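Local coordinates for galacto-N-biose/lacto-N-biose I transporter substrate-binding protein (Bifidobacterium longum, PDB 2Z8F), which probably captures the core 1 disaccharide galacto-N-biose, lacto-N-biose and related milk oligosaccharides such as lacto-N-tetraose for uptake by an ABC transporter, at residues A371-M374 / N375-A379; T212-F215 / Y216-L220; A38-N41 / K42-D46; L308-F311 / N312-P316; I62-L65 / E66-K70. All blocks are in the same frame, centred on the assembly; numbering follows the deposited sequence.

Contact 1 (A371-M374 / N375-A379). With BGC (beta-D-glucopyranose), chain C.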
# COMPACT_ATOMS: atom_id res chain seq x y z
N ALA A 371 2.60 -6.52 11.52
CA ALA A 371 3.37 -6.49 10.29
C ALA A 371 4.86 -6.77 10.55
O ALA A 371 5.49 -7.52 9.79
CB ALA A 371 3.16 -5.15 9.60
N ALA A 372 5.39 -6.21 11.64
CA ALA A 372 6.79 -6.45 12.02
C ALA A 372 7.04 -7.95 12.25
O ALA A 372 8.01 -8.52 11.72
CB ALA A 372 7.14 -5.63 13.26
N LYS A 373 6.13 -8.59 12.99
CA LYS A 373 6.26 -10.03 13.30
C LYS A 373 6.11 -10.85 12.03
O LYS A 373 6.86 -11.81 11.82
CB LYS A 373 5.21 -10.49 14.32
CG LYS A 373 5.44 -11.95 14.77
CD LYS A 373 6.66 -11.97 15.68
CE LYS A 373 7.23 -13.33 15.85
NZ LYS A 373 8.36 -13.17 16.81
N MET A 374 5.14 -10.48 11.18
CA MET A 374 4.96 -11.16 9.91
C MET A 374 6.21 -11.16 9.04
O MET A 374 6.59 -12.19 8.49
CB MET A 374 3.75 -10.58 9.14
CG MET A 374 2.39 -10.95 9.79
SD MET A 374 1.05 -10.20 8.82
CE MET A 374 1.10 -11.14 7.37
N ASN A 375 6.89 -10.02 8.98
CA ASN A 375 8.13 -9.91 8.21
C ASN A 375 9.25 -10.78 8.80
O ASN A 375 9.98 -11.43 8.05
CB ASN A 375 8.59 -8.46 8.20
CG ASN A 375 7.80 -7.58 7.23
OD1 ASN A 375 6.74 -7.96 6.70
ND2 ASN A 375 8.35 -6.39 6.96
N GLU A 376 9.40 -10.76 10.11
CA GLU A 376 10.40 -11.57 10.78
C GLU A 376 10.17 -13.04 10.50
O GLU A 376 11.08 -13.78 10.12
CB GLU A 376 10.31 -11.31 12.26
CG GLU A 376 11.40 -11.99 13.09
CD GLU A 376 11.17 -11.77 14.55
OE1 GLU A 376 10.40 -12.53 15.15
OE2 GLU A 376 11.77 -10.83 15.11
N THR A 377 8.94 -13.49 10.68
CA THR A 377 8.63 -14.89 10.42
C THR A 377 8.73 -15.25 8.93
O THR A 377 9.21 -16.34 8.59
CB THR A 377 7.27 -15.24 11.08
OG1 THR A 377 7.36 -14.94 12.48
CG2 THR A 377 6.90 -16.70 10.86
N ALA A 378 8.33 -14.32 8.05
CA ALA A 378 8.39 -14.54 6.61
C ALA A 378 9.84 -14.82 6.19
O ALA A 378 10.09 -15.66 5.36
CB ALA A 378 7.85 -13.34 5.83
N ALA A 379 10.78 -14.10 6.80
CA ALA A 379 12.18 -14.29 6.46
C ALA A 379 12.71 -15.70 6.78
O ALA A 379 13.64 -16.18 6.12
CB ALA A 379 13.03 -13.24 7.16
C2 BGC C . 10.71 -3.79 9.83
C3 BGC C . 10.26 -2.89 8.68
C4 BGC C . 8.74 -3.03 8.40
C5 BGC C . 7.97 -2.94 9.72
C6 BGC C . 6.45 -3.13 9.62
C1 BGC C . 9.81 -3.61 11.04
O1 BGC C . 10.24 -4.53 12.02
O2 BGC C . 12.05 -3.48 10.21
O3 BGC C . 11.03 -3.25 7.56
O4 BGC C . 8.30 -1.98 7.55
O5 BGC C . 8.46 -3.89 10.66
O6 BGC C . 5.86 -2.56 10.78
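The carboxylate of Glu376 and the amide of Asn375 are the flat groups here, the first paired with Lys373 and the second lying beside the sugar. OE1 of Glu376 is met by the ammonium group of Lys373, NZ to OE1 2.7 Å, end-on, nearly in line with the C-O bond. This is an i to i+3 salt bridge at the exposed Glu376. It relies on a bend in the lysine chain at chi2 (73°), while the glutamate runs extended beyond CG; the two chains cross at a slant, and Lys373 CE also comes 3.7 Å from Thr377 OG1. That hydroxyl is hydrogen-bonded to Asp394 of helix 389-405. The amide of Asn375 has its CG 3.4 Å from Ala371 O, and its ND2 end lies 3.7 Å from C4 of the glucose, a packing contact. The amide is held chiefly from outside: OD1 accepts from the backbone N of Gly179, and ND2 gives a weak bond to Asp176 O, which together should limit its rotation. Next to it, Ala372 presents CA 3.3 Å from the sugar O5 and CB 3.5 Å from O1, and Ala371 CB packs on C6. Small side chains thus let the glucose lie close to the backbone. Beneath these groups the i to i+4 bonds run regularly, Thr377 N to Lys373 O being 2.9 Å. A helix flank with alanines and one asparagine turned to the sugar here forms part of the glycan pocket of a bacterial extracellular solute-binding protein.

Contact 2 (T212-F215 / Y216-L220)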
# COMPACT_ATOMS: atom_id res chain seq x y z
N THR A 212 -3.09 -18.75 0.92
CA THR A 212 -1.93 -17.87 0.63
C THR A 212 -0.64 -18.55 1.08
O THR A 212 0.36 -18.63 0.32
CB THR A 212 -2.11 -16.50 1.30
OG1 THR A 212 -3.25 -15.83 0.73
CG2 THR A 212 -0.89 -15.62 1.06
N ALA A 213 -0.65 -19.12 2.28
CA ALA A 213 0.52 -19.85 2.77
C ALA A 213 0.88 -21.01 1.86
O ALA A 213 2.03 -21.21 1.52
CB ALA A 213 0.27 -20.37 4.21
N ASP A 214 -0.13 -21.78 1.45
CA ASP A 214 0.11 -22.95 0.61
C ASP A 214 0.72 -22.56 -0.74
O ASP A 214 1.64 -23.21 -1.21
CB ASP A 214 -1.22 -23.68 0.42
CG ASP A 214 -1.08 -25.01 -0.33
OD1 ASP A 214 -0.17 -25.82 -0.02
OD2 ASP A 214 -1.95 -25.26 -1.23
N PHE A 215 0.23 -21.46 -1.33
CA PHE A 215 0.74 -20.99 -2.61
C PHE A 215 2.23 -20.67 -2.48
O PHE A 215 3.04 -21.21 -3.24
CB PHE A 215 -0.04 -19.76 -3.04
CG PHE A 215 0.40 -19.15 -4.37
CD1 PHE A 215 0.11 -19.79 -5.59
CD2 PHE A 215 1.11 -17.95 -4.40
CE1 PHE A 215 0.48 -19.22 -6.81
CE2 PHE A 215 1.50 -17.36 -5.62
CZ PHE A 215 1.19 -18.00 -6.82
N TYR A 216 2.59 -19.84 -1.51
CA TYR A 216 4.01 -19.46 -1.38
C TYR A 216 4.86 -20.63 -0.92
O TYR A 216 6.01 -20.74 -1.34
CB TYR A 216 4.22 -18.22 -0.49
CG TYR A 216 3.81 -16.92 -1.20
CD1 TYR A 216 2.61 -16.28 -0.87
CD2 TYR A 216 4.62 -16.36 -2.19
CE1 TYR A 216 2.20 -15.10 -1.55
CE2 TYR A 216 4.24 -15.17 -2.84
CZ TYR A 216 3.04 -14.55 -2.52
OH TYR A 216 2.67 -13.37 -3.17
N GLN A 217 4.29 -21.50 -0.08
CA GLN A 217 5.05 -22.65 0.42
C GLN A 217 5.47 -23.54 -0.75
O GLN A 217 6.62 -23.96 -0.83
CB GLN A 217 4.24 -23.47 1.44
CG GLN A 217 5.09 -24.53 2.14
CD GLN A 217 6.15 -23.89 3.04
OE1 GLN A 217 5.81 -23.27 4.04
NE2 GLN A 217 7.43 -24.05 2.68
N GLN A 218 4.51 -23.86 -1.63
CA GLN A 218 4.78 -24.73 -2.77
C GLN A 218 5.81 -24.08 -3.70
O GLN A 218 6.71 -24.77 -4.18
CB GLN A 218 3.52 -25.08 -3.55
CG GLN A 218 2.57 -25.98 -2.77
CD GLN A 218 1.49 -26.60 -3.63
OE1 GLN A 218 0.31 -26.60 -3.26
NE2 GLN A 218 1.87 -27.11 -4.78
N LEU A 219 5.68 -22.77 -3.95
CA LEU A 219 6.69 -22.03 -4.71
C LEU A 219 8.10 -22.08 -4.10
O LEU A 219 9.08 -22.36 -4.80
CB LEU A 219 6.26 -20.59 -4.95
CG LEU A 219 5.05 -20.44 -5.89
CD1 LEU A 219 4.57 -19.00 -5.89
CD2 LEU A 219 5.31 -20.92 -7.34
N LEU A 220 8.19 -21.84 -2.80
CA LEU A 220 9.49 -21.85 -2.11
C LEU A 220 10.09 -23.26 -2.09
O LEU A 220 11.29 -23.42 -2.29
CB LEU A 220 9.38 -21.30 -0.69
CG LEU A 220 9.09 -19.81 -0.59
CD1 LEU A 220 8.84 -19.43 0.86
CD2 LEU A 220 10.24 -18.98 -1.19
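Phe215 is gripped from two directions, by the ring of Tyr216, its neighbour in sequence, and by Leu219 one turn further on. Its ring stands edge-on to the tyrosine, a T-shaped pair with centroids 5.4 Å apart and planes at 80°; the CD2 corner of Phe215 sits over the centre of the Tyr216 ring. On one face of Phe215 lies the methyl CD1 of Leu219, displaced toward the rim, 3.8 Å from the ring centroid and 3.5 Å from CE2, a CH-pi contact. The phenylalanine therefore gives its edge to one neighbour and a face to the other. Because its CG is trans to the backbone N (chi1 179°), the ring is carried along the helix toward Leu219. Tyr216 has its CG beside its own backbone N (chi1 -75°) and lies alongside Thr212, whose CG2 is 4.1 Å from CD1 of the tyrosine. Asp214, exposed, lies beside the chain of Gln218, whose CG is 3.3 Å from Asp214 O. Backbone bonds one turn apart hold the frame, with Leu219 N to Phe215 O at 3.1 Å. Helix 207-221 is packed on several sides: Phe215 meets Phe156, Trp277 and Phe278 and touches helix 153-165, as does Leu219 at Ala160, while Thr212 and Tyr216 lie on helix 178-187 and Ala213 on helix 389-405.

Contact 3 (A38-N41 / K42-D46). With ZN (zinc ion), chain F.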
# COMPACT_ATOMS: atom_id res chain seq x y z
N ALA A 38 4.05 24.31 -4.62
CA ALA A 38 4.38 25.67 -5.10
C ALA A 38 3.25 26.34 -5.87
O ALA A 38 3.08 27.57 -5.81
CB ALA A 38 5.65 25.65 -5.95
N LYS A 39 2.48 25.55 -6.60
CA LYS A 39 1.30 26.07 -7.31
C LYS A 39 0.27 26.61 -6.31
O LYS A 39 -0.29 27.71 -6.50
CB LYS A 39 0.67 24.97 -8.16
CG LYS A 39 1.54 24.47 -9.29
CD LYS A 39 0.82 23.37 -10.12
CE LYS A 39 -0.42 23.91 -10.84
NZ LYS A 39 -1.16 22.82 -11.60
N TRP A 40 0.02 25.84 -5.24
CA TRP A 40 -0.86 26.31 -4.17
C TRP A 40 -0.34 27.61 -3.55
O TRP A 40 -1.08 28.59 -3.44
CB TRP A 40 -1.03 25.24 -3.07
CG TRP A 40 -1.77 25.78 -1.91
CD1 TRP A 40 -1.24 26.41 -0.81
CD2 TRP A 40 -3.19 25.77 -1.72
NE1 TRP A 40 -2.24 26.78 0.05
CE2 TRP A 40 -3.45 26.40 -0.49
CE3 TRP A 40 -4.27 25.30 -2.48
CZ2 TRP A 40 -4.76 26.57 0.02
CZ3 TRP A 40 -5.57 25.45 -1.98
CH2 TRP A 40 -5.80 26.10 -0.74
N ASN A 41 0.93 27.63 -3.17
CA ASN A 41 1.50 28.77 -2.47
C ASN A 41 1.44 30.07 -3.27
O ASN A 41 1.22 31.13 -2.69
CB ASN A 41 2.93 28.48 -2.03
CG ASN A 41 2.99 27.56 -0.83
OD1 ASN A 41 1.98 27.36 -0.14
ND2 ASN A 41 4.17 27.02 -0.54
N LYS A 42 1.59 29.95 -4.58
CA LYS A 42 1.54 31.12 -5.47
C LYS A 42 0.15 31.71 -5.49
O LYS A 42 -0.02 32.93 -5.55
CB LYS A 42 2.00 30.75 -6.86
CG LYS A 42 2.17 31.92 -7.81
CD LYS A 42 2.97 31.50 -9.02
CE LYS A 42 3.04 32.61 -10.05
NZ LYS A 42 3.92 33.74 -9.59
N GLN A 43 -0.86 30.84 -5.44
CA GLN A 43 -2.25 31.28 -5.49
C GLN A 43 -2.79 31.74 -4.13
O GLN A 43 -3.74 32.56 -4.07
CB GLN A 43 -3.14 30.16 -6.06
CG GLN A 43 -2.99 29.96 -7.55
CD GLN A 43 -2.80 31.29 -8.30
OE1 GLN A 43 -3.71 32.14 -8.33
NE2 GLN A 43 -1.60 31.49 -8.86
N HIS A 44 -2.19 31.23 -3.05
CA HIS A 44 -2.71 31.45 -1.72
C HIS A 44 -1.72 31.99 -0.72
O HIS A 44 -1.30 31.27 0.19
CB HIS A 44 -3.36 30.16 -1.19
CG HIS A 44 -4.53 29.73 -1.99
ND1 HIS A 44 -5.74 30.38 -1.95
CD2 HIS A 44 -4.67 28.73 -2.90
CE1 HIS A 44 -6.59 29.79 -2.78
NE2 HIS A 44 -5.96 28.80 -3.38
N PRO A 45 -1.39 33.30 -0.84
CA PRO A 45 -0.52 33.94 0.17
C PRO A 45 -1.10 33.84 1.59
O PRO A 45 -0.36 33.95 2.58
CB PRO A 45 -0.47 35.40 -0.29
CG PRO A 45 -1.69 35.58 -1.18
CD PRO A 45 -1.86 34.25 -1.85
N ASP A 46 -2.42 33.62 1.67
CA ASP A 46 -3.15 33.52 2.93
C ASP A 46 -2.97 32.18 3.67
O ASP A 46 -3.19 32.11 4.89
CB ASP A 46 -4.64 33.82 2.70
CG ASP A 46 -5.30 32.87 1.71
OD1 ASP A 46 -4.88 32.78 0.50
OD2 ASP A 46 -6.30 32.23 2.11
ZN ZN F . -6.14 32.08 -0.80
O HOH W 1 -0.31 28.97 -9.16
O HOH W 2 -5.72 33.44 -2.32
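His44 does two things at once: it binds a zinc ion through ND1 at 2.1 Å and lays its ring on the indole of Trp40, one turn back. The stack is face-to-face but imperfectly parallel, with 3.9 Å between the centroid of the imidazole and that of the six-membered ring and 30° between the planes. CD2 of His44 makes the closest approach, 3.5 Å from Trp40 CE3, displaced toward the rim of the indole, and the CB of His44 adds a CH-pi contact over the five-membered ring. The zinc is also bound by Asp46 OD1 at 1.9 Å and by a water, which donates to Gln43 O. Asp46 OD1 lies in the plane of the imidazole, at its edge. The carboxylate of Asp46 is brought to the metal by the torsion that puts CG between the backbone N and the carbonyl carbon (chi1 59°). Trp40 is itself fixed by NE1, which donates to Ile47 O, and by Phe307 edge-to-face; in the second shell of the zinc, Trp40 probably helps hold the His44 ring in place. The metal may also polarise the imidazole. The chain leaves the helix at His44, whose N still bonds Trp40 O at 2.9 Å, while a second water bridges Lys39 O and Gln43 NE2. Asn41 OD1 accepts from Val49 N beyond the turn. All this lies at the C-terminal end of helix 33-43, in the turn that closes the beta-alpha-beta unit of strands 16-22 and 47-53, with the zinc at the surface.

Contact 4 (L308-F311 / N312-P316); sequences LDWF and NTQVP
Two bends bring Gln314 back over Trp310: chi1 at -58° sets CG beside its own backbone N, and chi2 at -48° folds the amide inward. The indole, its CG trans to the backbone N, extends to meet it. Ring and amide are stacked with their planes 11° apart; NE2 of Gln314 lies 3.3 Å above the plane of the indole, displaced toward the rim, and CG of Gln314 makes a CH-pi contact 3.7 Å from the centroid of the six-membered ring. The amide is kept from turning by a hydrogen bond from NE2 to Trp310 O, 2.9 Å, in the plane of the amide but above that of the carbonyl. Thr313 N reaches the same oxygen, at 3.1 Å, from the opposite face, leaving Trp310 O held by two donors. The hydroxyl of Thr313 lies 2.8 Å from Asp309 O and also within bonding distance of Trp310 O. Asn312 lies differently: its N bonds Leu308 O at 2.8 Å in helical fashion, while the side chain packs OD1 against Leu308 CD1 and at the edge of the Phe311 ring, in its plane. OD1 is also hydrogen-bonded to Gln127. Phe311 faces helix 33-43 and meets Tyr20 edge-to-face. Trp310 packs on Ile36 and Trp40 of the same helix 33-43. The chain makes a type I beta turn from Phe311 to Gln314, closed by Gln314 N to Phe311 O, and Gln314, the centre of an inverse gamma turn, then takes the N-cap position: a tight turn joining helix 301-311 to helix 315-320.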
# COMPACT_ATOMS: atom_id res chain seq x y z
N LEU A 308 -5.48 20.43 1.84
CA LEU A 308 -5.42 19.00 1.59
C LEU A 308 -6.40 18.55 0.51
O LEU A 308 -6.06 17.73 -0.34
CB LEU A 308 -5.71 18.21 2.87
CG LEU A 308 -5.53 16.69 2.72
CD1 LEU A 308 -4.12 16.31 2.13
CD2 LEU A 308 -5.72 16.10 4.11
N ASP A 309 -7.63 19.09 0.55
CA ASP A 309 -8.59 18.79 -0.47
C ASP A 309 -8.07 19.19 -1.85
O ASP A 309 -8.24 18.45 -2.81
CB ASP A 309 -9.93 19.46 -0.19
CG ASP A 309 -10.87 19.36 -1.34
OD1 ASP A 309 -11.46 18.25 -1.52
OD2 ASP A 309 -11.02 20.36 -2.09
N TRP A 310 -7.45 20.36 -1.95
CA TRP A 310 -6.86 20.75 -3.22
C TRP A 310 -5.75 19.76 -3.61
O TRP A 310 -5.73 19.23 -4.73
CB TRP A 310 -6.30 22.20 -3.16
CG TRP A 310 -5.65 22.64 -4.45
CD1 TRP A 310 -6.25 23.21 -5.55
CD2 TRP A 310 -4.25 22.51 -4.78
NE1 TRP A 310 -5.31 23.44 -6.54
CE2 TRP A 310 -4.08 23.03 -6.08
CE3 TRP A 310 -3.13 22.02 -4.09
CZ2 TRP A 310 -2.82 23.07 -6.72
CZ3 TRP A 310 -1.91 22.04 -4.71
CH2 TRP A 310 -1.76 22.58 -6.01
N PHE A 311 -4.83 19.49 -2.68
CA PHE A 311 -3.68 18.65 -3.00
C PHE A 311 -4.13 17.26 -3.45
O PHE A 311 -3.65 16.74 -4.46
CB PHE A 311 -2.71 18.55 -1.80
CG PHE A 311 -1.44 17.82 -2.12
CD1 PHE A 311 -0.33 18.51 -2.60
CD2 PHE A 311 -1.34 16.45 -1.93
CE1 PHE A 311 0.84 17.84 -2.90
CE2 PHE A 311 -0.20 15.75 -2.22
CZ PHE A 311 0.93 16.45 -2.70
N ASN A 312 -5.08 16.68 -2.73
CA ASN A 312 -5.53 15.32 -3.01
C ASN A 312 -6.44 15.21 -4.23
O ASN A 312 -6.85 14.10 -4.61
CB ASN A 312 -6.23 14.73 -1.79
CG ASN A 312 -5.27 14.28 -0.72
OD1 ASN A 312 -4.04 14.48 -0.83
ND2 ASN A 312 -5.80 13.64 0.32
N THR A 313 -6.76 16.36 -4.84
CA THR A 313 -7.49 16.36 -6.11
C THR A 313 -6.64 16.81 -7.32
O THR A 313 -7.17 17.02 -8.41
CB THR A 313 -8.85 17.17 -6.04
OG1 THR A 313 -8.61 18.51 -5.61
CG2 THR A 313 -9.82 16.50 -5.06
N GLN A 314 -5.31 16.91 -7.13
CA GLN A 314 -4.40 17.15 -8.27
C GLN A 314 -4.07 15.83 -8.95
O GLN A 314 -2.94 15.34 -8.93
CB GLN A 314 -3.12 17.90 -7.81
CG GLN A 314 -3.43 19.25 -7.12
CD GLN A 314 -4.43 20.08 -7.94
OE1 GLN A 314 -4.13 20.51 -9.05
NE2 GLN A 314 -5.63 20.26 -7.40
N VAL A 315 -5.08 15.23 -9.58
CA VAL A 315 -5.00 13.87 -10.04
C VAL A 315 -3.76 13.53 -10.89
O VAL A 315 -3.01 12.61 -10.54
CB VAL A 315 -6.35 13.43 -10.67
CG1 VAL A 315 -6.23 12.11 -11.43
CG2 VAL A 315 -7.39 13.34 -9.55
N PRO A 316 -3.53 14.25 -12.00
CA PRO A 316 -2.35 13.87 -12.80
C PRO A 316 -1.03 13.92 -12.01
O PRO A 316 -0.17 13.05 -12.20
CB PRO A 316 -2.36 14.89 -13.95
CG PRO A 316 -3.78 15.40 -14.01
CD PRO A 316 -4.32 15.34 -12.63

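Contact 5 (I62-L65 / E66-K70)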
# COMPACT_ATOMS: atom_id res chain seq x y z
N ILE A 62 5.47 6.97 11.43
CA ILE A 62 4.53 7.20 12.53
C ILE A 62 5.22 7.21 13.91
O ILE A 62 4.71 7.79 14.85
CB ILE A 62 3.31 6.24 12.50
CG1 ILE A 62 3.73 4.77 12.61
CG2 ILE A 62 2.48 6.53 11.23
CD1 ILE A 62 2.56 3.82 13.02
N LYS A 63 6.40 6.61 13.98
CA LYS A 63 7.22 6.69 15.19
C LYS A 63 7.75 8.11 15.40
O LYS A 63 7.69 8.65 16.51
CB LYS A 63 8.37 5.69 15.11
CG LYS A 63 7.91 4.23 14.98
CD LYS A 63 9.10 3.29 14.83
CE LYS A 63 8.69 1.83 15.04
NZ LYS A 63 7.88 1.31 13.89
N LYS A 64 8.24 8.74 14.32
CA LYS A 64 8.65 10.15 14.38
C LYS A 64 7.46 11.06 14.73
O LYS A 64 7.61 11.99 15.52
CB LYS A 64 9.33 10.62 13.09
CG LYS A 64 9.80 12.11 13.16
CD LYS A 64 10.41 12.63 11.85
CE LYS A 64 10.58 14.17 11.84
NZ LYS A 64 11.19 14.70 13.10
N LEU A 65 6.30 10.80 14.12
CA LEU A 65 5.10 11.59 14.40
C LEU A 65 4.74 11.50 15.88
O LEU A 65 4.37 12.50 16.48
CB LEU A 65 3.91 11.11 13.54
CG LEU A 65 4.00 11.37 12.04
CD1 LEU A 65 2.72 10.87 11.37
CD2 LEU A 65 4.15 12.84 11.77
N GLU A 66 4.86 10.31 16.46
CA GLU A 66 4.57 10.13 17.88
C GLU A 66 5.48 10.98 18.77
O GLU A 66 5.00 11.68 19.66
CB GLU A 66 4.69 8.66 18.28
CG GLU A 66 4.25 8.42 19.71
CD GLU A 66 4.10 6.96 20.07
OE1 GLU A 66 4.16 6.10 19.17
OE2 GLU A 66 3.92 6.68 21.26
N THR A 67 6.77 10.91 18.48
CA THR A 67 7.80 11.70 19.17
C THR A 67 7.53 13.20 19.04
O THR A 67 7.57 13.94 20.03
CB THR A 67 9.19 11.37 18.58
OG1 THR A 67 9.48 9.98 18.80
CG2 THR A 67 10.27 12.21 19.24
N ASP A 68 7.25 13.63 17.81
CA ASP A 68 7.04 15.04 17.52
C ASP A 68 5.74 15.61 18.10
O ASP A 68 5.73 16.76 18.56
CB ASP A 68 7.14 15.31 16.02
CG ASP A 68 8.56 15.15 15.46
OD1 ASP A 68 9.52 14.96 16.24
OD2 ASP A 68 8.71 15.20 14.24
N VAL A 69 4.67 14.83 18.10
CA VAL A 69 3.42 15.28 18.75
C VAL A 69 3.69 15.58 20.23
O VAL A 69 3.31 16.64 20.74
CB VAL A 69 2.26 14.27 18.57
CG1 VAL A 69 1.09 14.61 19.47
CG2 VAL A 69 1.78 14.25 17.11
N LYS A 70 4.38 14.66 20.91
CA LYS A 70 4.73 14.81 22.32
C LYS A 70 5.63 16.02 22.56
O LYS A 70 5.44 16.74 23.54
CB LYS A 70 5.38 13.53 22.88
CG LYS A 70 5.58 13.48 24.42
CD LYS A 70 4.35 14.02 25.19
CE LYS A 70 4.27 13.49 26.61
NZ LYS A 70 3.45 12.23 26.68
O HOH W 3 3.39 5.73 16.54
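Lys64 and Asp68 are joined by an i to i+4 salt bridge on helix 61-71 of this bacterial extracellular solute-binding protein, a helix whose Lys63 side chain lies about 5 Å from the bound glucose. NZ of Lys64 lies 2.8 Å from OD2 of Asp68 and approaches it on the syn side, the side of the other carboxylate oxygen. The lysine runs extended to CE and then turns at chi4 (46°), which swings the ammonium group back to the acid; its aliphatic part follows the carboxylate, with CE 3.2 Å from OD2. The two side chains slant across one another. Asp68 is further positioned by its own backbone, N to Lys64 O being 2.8 Å, and it is buried, hence the lysine probably helps keep it ionised. The hydroxyl of Thr67 turns back to the helix and donates to Lys63 O, which also takes the backbone N of Thr67 at 3.1 Å; the two donors come from opposite faces of that carbonyl, as threonines in helices often arrange. Outside, Lys64 packs on Phe54 and Leu65 on Leu295. The chain of Glu66 is extended beyond CG, and its OE1 forms a salt bridge with Lys91, while Lys63 NZ is hydrogen-bonded to Ser59 O. Ile62 packs on Glu84 and on helix 85-90. Its carbonyl oxygen takes Glu66 N at 3.0 Å from above the carbonyl plane and a water as well. That water gives its other hydrogen to OE1 of Glu66 at 2.8 Å, tying the carboxylate back to Ile62 O at 3.0 Å.

Overall arrangement
The five contacts are spread over a solute-binding protein whose bound glycan lies between them. Contacts 1 and 2, with centres about 16 Å apart and nearest atoms about 6 Å apart, lie on helices 367-380 and 207-221, which both pack on helix 178-187; contact 1 touches the glucose directly. Contact 5 approaches the same glucose through Lys63, and the nearest atoms of contacts 1 and 5 are about 7 Å apart. Contacts 3 and 4 lie on the opposite side of the chain's centre from contacts 1 and 2, and touch each other, Trp40 CZ3 to Trp310 CB at 3.5 Å, linking the zinc-bearing turn to helix 301-311. Centres of contacts 1 and 3 are about 44 Å apart.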